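Side-chain contacts in inulin fructotransferase (Bacillus sp. snu-7, PDB 2INV), which probably converts inulin to difructose anhydride by intramolecular fructosyl transfer, working as a lyase built on a right-handed parallel beta-helix: residues R92-N97 with T101-L106; E184-V189 with N200-C205. All blocks are in the same frame, centred on the assembly; numbering follows the deposited sequence.

Contact 1. Residues R92-N97 with T101-L106. With FRU (beta-D-fructofuranose), chain D.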
ATOM      1  N   ARG A  92      14.340   0.682  21.906  1.00 13.14           N
ATOM      2  CA  ARG A  92      14.688   0.977  23.289  1.00 12.82           C
ATOM      3  C   ARG A  92      14.606  -0.292  24.118  1.00 12.82           C
ATOM      4  O   ARG A  92      15.280  -0.431  25.140  1.00 12.32           O
ATOM      5  CB  ARG A  92      13.753   2.034  23.881  1.00 12.39           C
ATOM      6  CG  ARG A  92      14.192   3.469  23.618  1.00 12.56           C
ATOM      7  CD  ARG A  92      13.318   4.459  24.361  1.00 11.99           C
ATOM      8  NE  ARG A  92      13.772   5.845  24.219  1.00 13.37           N
ATOM      9  CZ  ARG A  92      14.866   6.343  24.796  1.00 12.82           C
ATOM     10  NH1 ARG A  92      15.632   5.570  25.561  1.00 12.66           N
ATOM     11  NH2 ARG A  92      15.199   7.615  24.613  1.00 12.68           N
ATOM     12  N   SER A  93      13.774  -1.221  23.663  1.00 12.53           N
ATOM     13  CA  SER A  93      13.584  -2.499  24.340  1.00 13.28           C
ATOM     14  C   SER A  93      14.898  -3.266  24.402  1.00 13.82           C
ATOM     15  O   SER A  93      15.288  -3.756  25.446  1.00 14.61           O
ATOM     16  CB  SER A  93      12.539  -3.336  23.593  1.00 12.79           C
ATOM     17  OG  SER A  93      12.173  -4.482  24.337  1.00 12.94           O
ATOM     18  N   ILE A  94      15.580  -3.372  23.271  1.00 14.37           N
ATOM     19  CA  ILE A  94      16.843  -4.088  23.237  1.00 15.29           C
ATOM     20  C   ILE A  94      17.910  -3.346  24.049  1.00 15.01           C
ATOM     21  O   ILE A  94      18.695  -3.971  24.754  1.00 16.22           O
ATOM     22  CB  ILE A  94      17.300  -4.336  21.780  1.00 14.84           C
ATOM     23  CG1 ILE A  94      16.273  -5.236  21.090  1.00 15.46           C
ATOM     24  CG2 ILE A  94      18.672  -4.992  21.764  1.00 15.50           C
ATOM     25  CD1 ILE A  94      16.499  -5.443  19.608  1.00 14.94           C
ATOM     26  N   LEU A  95      17.929  -2.018  23.982  1.00 15.35           N
ATOM     27  CA  LEU A  95      18.900  -1.249  24.760  1.00 15.49           C
ATOM     28  C   LEU A  95      18.719  -1.532  26.251  1.00 16.03           C
ATOM     29  O   LEU A  95      19.689  -1.789  26.962  1.00 15.10           O
ATOM     30  CB  LEU A  95      18.743   0.261  24.505  1.00 15.73           C
ATOM     31  CG  LEU A  95      19.534   1.166  25.459  1.00 16.40           C
ATOM     32  CD1 LEU A  95      21.015   1.099  25.135  1.00 16.59           C
ATOM     33  CD2 LEU A  95      19.038   2.600  25.335  1.00 15.94           C
ATOM     34  N   ASP A  96      17.468  -1.469  26.708  1.00 16.44           N
ATOM     35  CA  ASP A  96      17.111  -1.702  28.111  1.00 16.76           C
ATOM     36  C   ASP A  96      17.404  -3.098  28.633  1.00 17.27           C
ATOM     37  O   ASP A  96      17.445  -3.323  29.842  1.00 18.03           O
ATOM     38  CB  ASP A  96      15.621  -1.445  28.350  1.00 17.54           C
ATOM     39  CG  ASP A  96      15.309   0.005  28.610  1.00 18.06           C
ATOM     40  OD1 ASP A  96      16.173   0.719  29.163  1.00 20.02           O
ATOM     41  OD2 ASP A  96      14.179   0.436  28.291  1.00 19.59           O
ATOM     42  N   ASN A  97      17.576  -4.040  27.722  1.00 17.38           N
ATOM     43  CA  ASN A  97      17.835  -5.411  28.110  1.00 18.59           C
ATOM     44  C   ASN A  97      19.218  -5.872  27.671  1.00 18.92           C
ATOM     45  O   ASN A  97      19.528  -7.070  27.693  1.00 19.20           O
ATOM     46  CB  ASN A  97      16.736  -6.317  27.541  1.00 18.77           C
ATOM     47  CG  ASN A  97      15.393  -6.113  28.243  1.00 18.70           C
ATOM     48  OD1 ASN A  97      15.232  -6.470  29.414  1.00 18.83           O
ATOM     49  ND2 ASN A  97      14.430  -5.528  27.534  1.00 19.26           N
ATOM     50  N   THR A 101      27.567  -0.574  26.993  1.00 22.26           N
ATOM     51  CA  THR A 101      28.986  -0.225  26.852  1.00 21.53           C
ATOM     52  C   THR A 101      29.518  -0.162  25.420  1.00 20.29           C
ATOM     53  O   THR A 101      29.488  -1.149  24.677  1.00 21.01           O
ATOM     54  CB  THR A 101      29.894  -1.183  27.647  1.00 21.69           C
ATOM     55  OG1 THR A 101      29.432  -1.268  29.002  1.00 22.26           O
ATOM     56  CG2 THR A 101      31.322  -0.664  27.643  1.00 21.77           C
ATOM     57  N   GLY A 102      30.019   1.014  25.051  1.00 19.85           N
ATOM     58  CA  GLY A 102      30.572   1.200  23.724  1.00 19.13           C
ATOM     59  C   GLY A 102      29.530   1.368  22.636  1.00 18.66           C
ATOM     60  O   GLY A 102      29.875   1.442  21.457  1.00 18.52           O
ATOM     61  N   TRP A 103      28.256   1.412  23.017  1.00 17.23           N
ATOM     62  CA  TRP A 103      27.178   1.587  22.046  1.00 17.00           C
ATOM     63  C   TRP A 103      27.272   2.993  21.438  1.00 16.56           C
ATOM     64  O   TRP A 103      27.484   3.979  22.143  1.00 16.70           O
ATOM     65  CB  TRP A 103      25.812   1.364  22.721  1.00 16.20           C
ATOM     66  CG  TRP A 103      25.315  -0.087  22.715  1.00 17.14           C
ATOM     67  CD1 TRP A 103      26.054  -1.216  22.940  1.00 17.17           C
ATOM     68  CD2 TRP A 103      23.964  -0.532  22.501  1.00 17.36           C
ATOM     69  NE1 TRP A 103      25.250  -2.331  22.877  1.00 18.23           N
ATOM     70  CE2 TRP A 103      23.965  -1.942  22.611  1.00 18.13           C
ATOM     71  CE3 TRP A 103      22.754   0.123  22.231  1.00 17.72           C
ATOM     72  CZ2 TRP A 103      22.800  -2.710  22.456  1.00 18.40           C
ATOM     73  CZ3 TRP A 103      21.596  -0.638  22.078  1.00 17.97           C
ATOM     74  CH2 TRP A 103      21.630  -2.042  22.192  1.00 18.98           C
ATOM     75  N   GLN A 104      27.125   3.072  20.116  1.00 15.64           N
ATOM     76  CA  GLN A 104      27.222   4.336  19.380  1.00 15.91           C
ATOM     77  C   GLN A 104      25.928   5.153  19.334  1.00 15.52           C
ATOM     78  O   GLN A 104      25.918   6.310  18.901  1.00 15.80           O
ATOM     79  CB  GLN A 104      27.733   4.045  17.963  1.00 16.71           C
ATOM     80  CG  GLN A 104      29.143   3.431  17.979  1.00 17.60           C
ATOM     81  CD  GLN A 104      29.571   2.847  16.649  1.00 17.55           C
ATOM     82  OE1 GLN A 104      30.039   3.562  15.759  1.00 18.68           O
ATOM     83  NE2 GLN A 104      29.417   1.533  16.508  1.00 18.13           N
ATOM     84  N   ASN A 105      24.843   4.541  19.793  1.00 14.71           N
ATOM     85  CA  ASN A 105      23.531   5.187  19.837  1.00 14.02           C
ATOM     86  C   ASN A 105      22.799   4.668  21.072  1.00 13.46           C
ATOM     87  O   ASN A 105      22.864   3.470  21.375  1.00 14.38           O
ATOM     88  CB  ASN A 105      22.714   4.837  18.584  1.00 14.31           C
ATOM     89  CG  ASN A 105      23.285   5.445  17.321  1.00 15.42           C
ATOM     90  OD1 ASN A 105      23.076   6.625  17.033  1.00 15.38           O
ATOM     91  ND2 ASN A 105      24.016   4.639  16.559  1.00 15.52           N
ATOM     92  N   LEU A 106      22.115   5.561  21.782  1.00 12.88           N
ATOM     93  CA  LEU A 106      21.364   5.168  22.964  1.00 13.65           C
ATOM     94  C   LEU A 106      19.938   5.702  22.849  1.00 13.61           C
ATOM     95  O   LEU A 106      19.130   5.537  23.762  1.00 14.08           O
ATOM     96  CB  LEU A 106      22.021   5.744  24.219  1.00 14.96           C
ATOM     97  CG  LEU A 106      23.479   5.418  24.551  1.00 15.32           C
ATOM     98  CD1 LEU A 106      23.981   6.391  25.604  1.00 14.95           C
ATOM     99  CD2 LEU A 106      23.607   3.981  25.034  1.00 16.94           C
TER
HETATM  100  C1  FRU D   2      12.281  -6.677  21.223  1.00 25.78           C
HETATM  101  C2  FRU D   2      11.365  -6.856  19.938  1.00 25.18           C
HETATM  102  C3  FRU D   2      10.302  -5.736  19.758  1.00 24.41           C
HETATM  103  C4  FRU D   2       9.074  -6.437  19.135  1.00 23.81           C
HETATM  104  C5  FRU D   2       9.216  -7.832  19.669  1.00 23.70           C
HETATM  105  C6  FRU D   2       9.024  -8.821  18.509  1.00 23.40           C
HETATM  106  O1  FRU D   2      11.511  -6.257  22.379  1.00 25.60           O
HETATM  107  O3  FRU D   2      10.388  -4.396  19.340  1.00 24.53           O
HETATM  108  O4  FRU D   2       7.855  -5.786  19.445  1.00 22.82           O
HETATM  109  O5  FRU D   2      10.536  -7.939  20.311  1.00 24.61           O
HETATM  110  O6  FRU D   2       8.649 -10.010  19.075  1.00 23.25           O
HETATM  111  O   HOH W   1      18.655   5.825  26.334  1.00 17.97           O
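L95 packs against W103 and L106 where the loop leaving the short helix 92-96 comes back past it, in an excursion carried by the right-handed parallel beta-helix between strands 80-84 and 111-115. L95 does most of the touching. With CG anti to its backbone N (chi1 169°), its CD1 reaches the six-membered ring of W103, approaching obliquely, 3.5 Å from CE3. The same methyl also meets L106, with L95 CD1 3.9 Å from L106 CD2. The other branch turns to the backbone: L95 CD2 packs 3.3 Å from L106 O. I94, one residue earlier, adds a lighter contact, its CG2 coming to the edge of the indole, near the ring plane, 4.2 Å from W103 CH2. W103 and L106 also pack on P133 and D53 of the second subunit, so the loop takes part in the trimer interface.

No direct hydrogen bond joins the two segments. R92, whose NE forms a salt bridge with D146, reaches across through water: its NH1 donates to a water that in turn donates to L106 O, 2.6 Å from the water oxygen. From the next residue along the helix, S93 OG hydrogen-bonds FRU O1 at 2.7 Å.

Contact 2. Residues E184-V189 with N200-C205. With FRU (beta-D-fructofuranose), chain D.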
ATOM      1  N   GLU A 184       2.897   4.525  26.127  1.00 12.15           N
ATOM      2  CA  GLU A 184       1.854   3.618  26.569  1.00 13.05           C
ATOM      3  C   GLU A 184       0.772   3.522  25.503  1.00 12.57           C
ATOM      4  O   GLU A 184       0.204   2.453  25.274  1.00 13.11           O
ATOM      5  CB  GLU A 184       1.238   4.033  27.903  1.00 12.97           C
ATOM      6  CG  GLU A 184       0.508   2.840  28.504  1.00 13.71           C
ATOM      7  CD  GLU A 184       0.053   3.025  29.930  1.00 14.21           C
ATOM      8  OE1 GLU A 184       0.808   3.613  30.732  1.00 13.54           O
ATOM      9  OE2 GLU A 184      -1.054   2.547  30.258  1.00 15.77           O
ATOM     10  N   HIS A 185       0.491   4.645  24.856  1.00 13.53           N
ATOM     11  CA  HIS A 185      -0.492   4.692  23.782  1.00 12.85           C
ATOM     12  C   HIS A 185       0.181   5.500  22.682  1.00 12.98           C
ATOM     13  O   HIS A 185       0.503   6.670  22.879  1.00 12.50           O
ATOM     14  CB  HIS A 185      -1.769   5.409  24.226  1.00 13.57           C
ATOM     15  CG  HIS A 185      -2.490   4.735  25.350  1.00 13.93           C
ATOM     16  ND1 HIS A 185      -3.469   3.787  25.150  1.00 14.72           N
ATOM     17  CD2 HIS A 185      -2.366   4.873  26.691  1.00 14.41           C
ATOM     18  CE1 HIS A 185      -3.919   3.371  26.320  1.00 14.57           C
ATOM     19  NE2 HIS A 185      -3.266   4.014  27.271  1.00 15.44           N
ATOM     20  N   ALA A 186       0.412   4.886  21.530  1.00 11.68           N
ATOM     21  CA  ALA A 186       1.064   5.602  20.443  1.00 11.80           C
ATOM     22  C   ALA A 186       0.078   6.532  19.761  1.00 11.78           C
ATOM     23  O   ALA A 186       0.197   7.756  19.829  1.00 12.52           O
ATOM     24  CB  ALA A 186       1.628   4.615  19.436  1.00  9.43           C
ATOM     25  N   LEU A 187      -0.919   5.934  19.122  1.00 11.70           N
ATOM     26  CA  LEU A 187      -1.931   6.690  18.395  1.00 12.25           C
ATOM     27  C   LEU A 187      -3.371   6.320  18.756  1.00 12.10           C
ATOM     28  O   LEU A 187      -3.733   5.144  18.788  1.00 11.50           O
ATOM     29  CB  LEU A 187      -1.730   6.478  16.895  1.00 12.19           C
ATOM     30  CG  LEU A 187      -2.775   7.100  15.976  1.00 13.34           C
ATOM     31  CD1 LEU A 187      -2.556   8.594  15.911  1.00 11.65           C
ATOM     32  CD2 LEU A 187      -2.661   6.487  14.590  1.00 12.94           C
ATOM     33  N   ILE A 188      -4.186   7.338  19.013  1.00 11.80           N
ATOM     34  CA  ILE A 188      -5.593   7.143  19.344  1.00 11.93           C
ATOM     35  C   ILE A 188      -6.438   8.063  18.465  1.00 11.98           C
ATOM     36  O   ILE A 188      -6.153   9.252  18.355  1.00 11.15           O
ATOM     37  CB  ILE A 188      -5.885   7.485  20.827  1.00 11.01           C
ATOM     38  CG1 ILE A 188      -5.172   6.497  21.752  1.00 12.53           C
ATOM     39  CG2 ILE A 188      -7.390   7.457  21.082  1.00 11.65           C
ATOM     40  CD1 ILE A 188      -5.333   6.806  23.226  1.00 13.16           C
ATOM     41  N   VAL A 189      -7.465   7.513  17.825  1.00 12.38           N
ATOM     42  CA  VAL A 189      -8.340   8.314  16.972  1.00 12.07           C
ATOM     43  C   VAL A 189      -9.804   7.889  17.077  1.00 12.81           C
ATOM     44  O   VAL A 189     -10.214   6.860  16.543  1.00 13.26           O
ATOM     45  CB  VAL A 189      -7.914   8.249  15.491  1.00 12.19           C
ATOM     46  CG1 VAL A 189      -8.771   9.199  14.671  1.00 11.43           C
ATOM     47  CG2 VAL A 189      -6.445   8.621  15.349  1.00 12.97           C
ATOM     48  N   ASN A 200       3.678   3.484   8.521  1.00 11.74           N
ATOM     49  CA  ASN A 200       4.232   3.897   9.812  1.00 11.76           C
ATOM     50  C   ASN A 200       4.933   2.771  10.555  1.00 12.43           C
ATOM     51  O   ASN A 200       4.732   1.593  10.254  1.00 13.40           O
ATOM     52  CB  ASN A 200       3.146   4.469  10.742  1.00 12.53           C
ATOM     53  CG  ASN A 200       2.306   5.533  10.086  1.00 12.47           C
ATOM     54  OD1 ASN A 200       2.794   6.771  10.101  1.00 12.44           O
ATOM     55  ND2 ASN A 200       1.219   5.250   9.575  1.00 13.61           N
HETATM   56  N   MSE A 201       5.740   3.162  11.540  1.00 13.07           N
HETATM   57  CA  MSE A 201       6.466   2.231  12.398  1.00 13.79           C
HETATM   58  C   MSE A 201       6.052   2.520  13.831  1.00 13.66           C
HETATM   59  O   MSE A 201       6.525   3.488  14.440  1.00 13.88           O
HETATM   60  CB  MSE A 201       7.971   2.421  12.237  1.00 14.82           C
HETATM   61  CG  MSE A 201       8.824   1.668  13.250  1.00 17.97           C
HETATM   62 SE   MSE A 201       8.554  -0.225  13.220  1.00 22.60          SE
HETATM   63  CE  MSE A 201       9.642  -0.650  11.693  1.00 22.92           C
ATOM     64  N   ILE A 202       5.156   1.682  14.344  1.00 13.30           N
ATOM     65  CA  ILE A 202       4.623   1.833  15.690  1.00 13.81           C
ATOM     66  C   ILE A 202       4.983   0.591  16.494  1.00 13.56           C
ATOM     67  O   ILE A 202       4.285  -0.427  16.414  1.00 13.69           O
ATOM     68  CB  ILE A 202       3.097   1.931  15.641  1.00 14.78           C
ATOM     69  CG1 ILE A 202       2.683   2.782  14.442  1.00 15.38           C
ATOM     70  CG2 ILE A 202       2.565   2.516  16.937  1.00 15.46           C
ATOM     71  CD1 ILE A 202       1.208   2.800  14.178  1.00 15.91           C
ATOM     72  N   ALA A 203       6.051   0.656  17.277  1.00 12.88           N
ATOM     73  CA  ALA A 203       6.428  -0.519  18.043  1.00 12.60           C
ATOM     74  C   ALA A 203       7.031  -0.224  19.398  1.00 13.19           C
ATOM     75  O   ALA A 203       7.504   0.892  19.666  1.00 11.93           O
ATOM     76  CB  ALA A 203       7.376  -1.376  17.233  1.00 14.06           C
ATOM     77  N   GLU A 204       7.015  -1.251  20.245  1.00 12.64           N
ATOM     78  CA  GLU A 204       7.540  -1.137  21.589  1.00 12.96           C
ATOM     79  C   GLU A 204       6.712  -0.065  22.290  1.00 13.13           C
ATOM     80  O   GLU A 204       7.218   0.773  23.033  1.00 13.39           O
ATOM     81  CB  GLU A 204       9.038  -0.807  21.530  1.00 12.54           C
ATOM     82  CG  GLU A 204       9.821  -1.988  20.919  1.00 13.24           C
ATOM     83  CD  GLU A 204      11.330  -1.807  20.914  1.00 14.25           C
ATOM     84  OE1 GLU A 204      11.828  -0.824  21.504  1.00 12.72           O
ATOM     85  OE2 GLU A 204      12.026  -2.667  20.327  1.00 13.43           O
ATOM     86  N   CYS A 205       5.408  -0.137  22.029  1.00 11.72           N
ATOM     87  CA  CYS A 205       4.409   0.753  22.603  1.00 11.97           C
ATOM     88  C   CYS A 205       3.406  -0.129  23.337  1.00 11.83           C
ATOM     89  O   CYS A 205       3.180  -1.281  22.932  1.00 11.72           O
ATOM     90  CB  CYS A 205       3.689   1.529  21.506  1.00 12.66           C
ATOM     91  SG  CYS A 205       4.623   2.917  20.807  1.00 13.21           S
TER
HETATM   92  C1  FRU D   2      12.281  -6.677  21.223  1.00 25.78           C
HETATM   93  C2  FRU D   2      11.365  -6.856  19.938  1.00 25.18           C
HETATM   94  C3  FRU D   2      10.302  -5.736  19.758  1.00 24.41           C
HETATM   95  C4  FRU D   2       9.074  -6.437  19.135  1.00 23.81           C
HETATM   96  C5  FRU D   2       9.216  -7.832  19.669  1.00 23.70           C
HETATM   97  C6  FRU D   2       9.024  -8.821  18.509  1.00 23.40           C
HETATM   98  O1  FRU D   2      11.511  -6.257  22.379  1.00 25.60           O
HETATM   99  O3  FRU D   2      10.388  -4.396  19.340  1.00 24.53           O
HETATM  100  O4  FRU D   2       7.855  -5.786  19.445  1.00 22.82           O
HETATM  101  O5  FRU D   2      10.536  -7.939  20.311  1.00 24.61           O
HETATM  102  O6  FRU D   2       8.649 -10.010  19.075  1.00 23.25           O
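A186 points its methyl at I202 and C205 across the interior of the right-handed parallel beta-helix, at a corner where the chain changes from one face of the coil to another, and backbone bonds from A186 to I164 and N207 tie that corner to the coils before and after it. Residues 200-205 leave one face by a turn, run through strand 201-203 and bend again at E204. At the start, N200 holds the turn with its amide, ND2 bonding I175 O and also N223 OD1, a side-chain link between asparagines like those of the asparagine ladders in parallel beta-helices, while selenomethionine M201 points to the outside of the coil and packs on F89 and on S172 of the second subunit.

I202 turns inward. Its CG1 sits beside the backbone N (chi1 -40°), which leaves CG2 anti to that N, and CG2 meets A186 CB at 3.4 Å, tighter than ordinary carbon-carbon contact. F180, from the preceding coil, lies against A186, I202 and C205 alike, while C208 and V209 of strand 207-211 also touch I202. After A203, E204 adopts a left-handed backbone conformation (phi 61°), and its extended side chain leaves the coil for the sugar pocket. There FRU O3 donates to E204 OE2 at 2.6 Å, and the same oxygen is hydrogen-bonded to S91 OG. The turn thus sends neighbouring side chains to different tasks, E204 to the ligand and C205 back into the core. C205 completes the packing with SG beside its own backbone N (chi1 -77°), resting 3.7 Å from A186 CB.

Overall arrangement
Contact 2 belongs to the body of the beta-helix, its centre about 6 Å from that of the chain; contact 1 stands off in the projecting loop, its centre about 25 Å out. Those contact centres are about 21 Å apart, yet the two meet at the sugar pocket. E204 OE1 accepts a probable hydrogen bond from S93 N at 2.9 Å, joining the strand-end turn to helix 92-96, and R92 N lies 3.0 Å from the same E204 OE1. Both contacts also hold the same FRU, contact 1 through S93 OG and contact 2 through E204 OE2, alongside P251 O and R252 NH1. Both touch the second subunit, contact 1 through loop 101-106, contact 2 through M201 on S172 of that subunit.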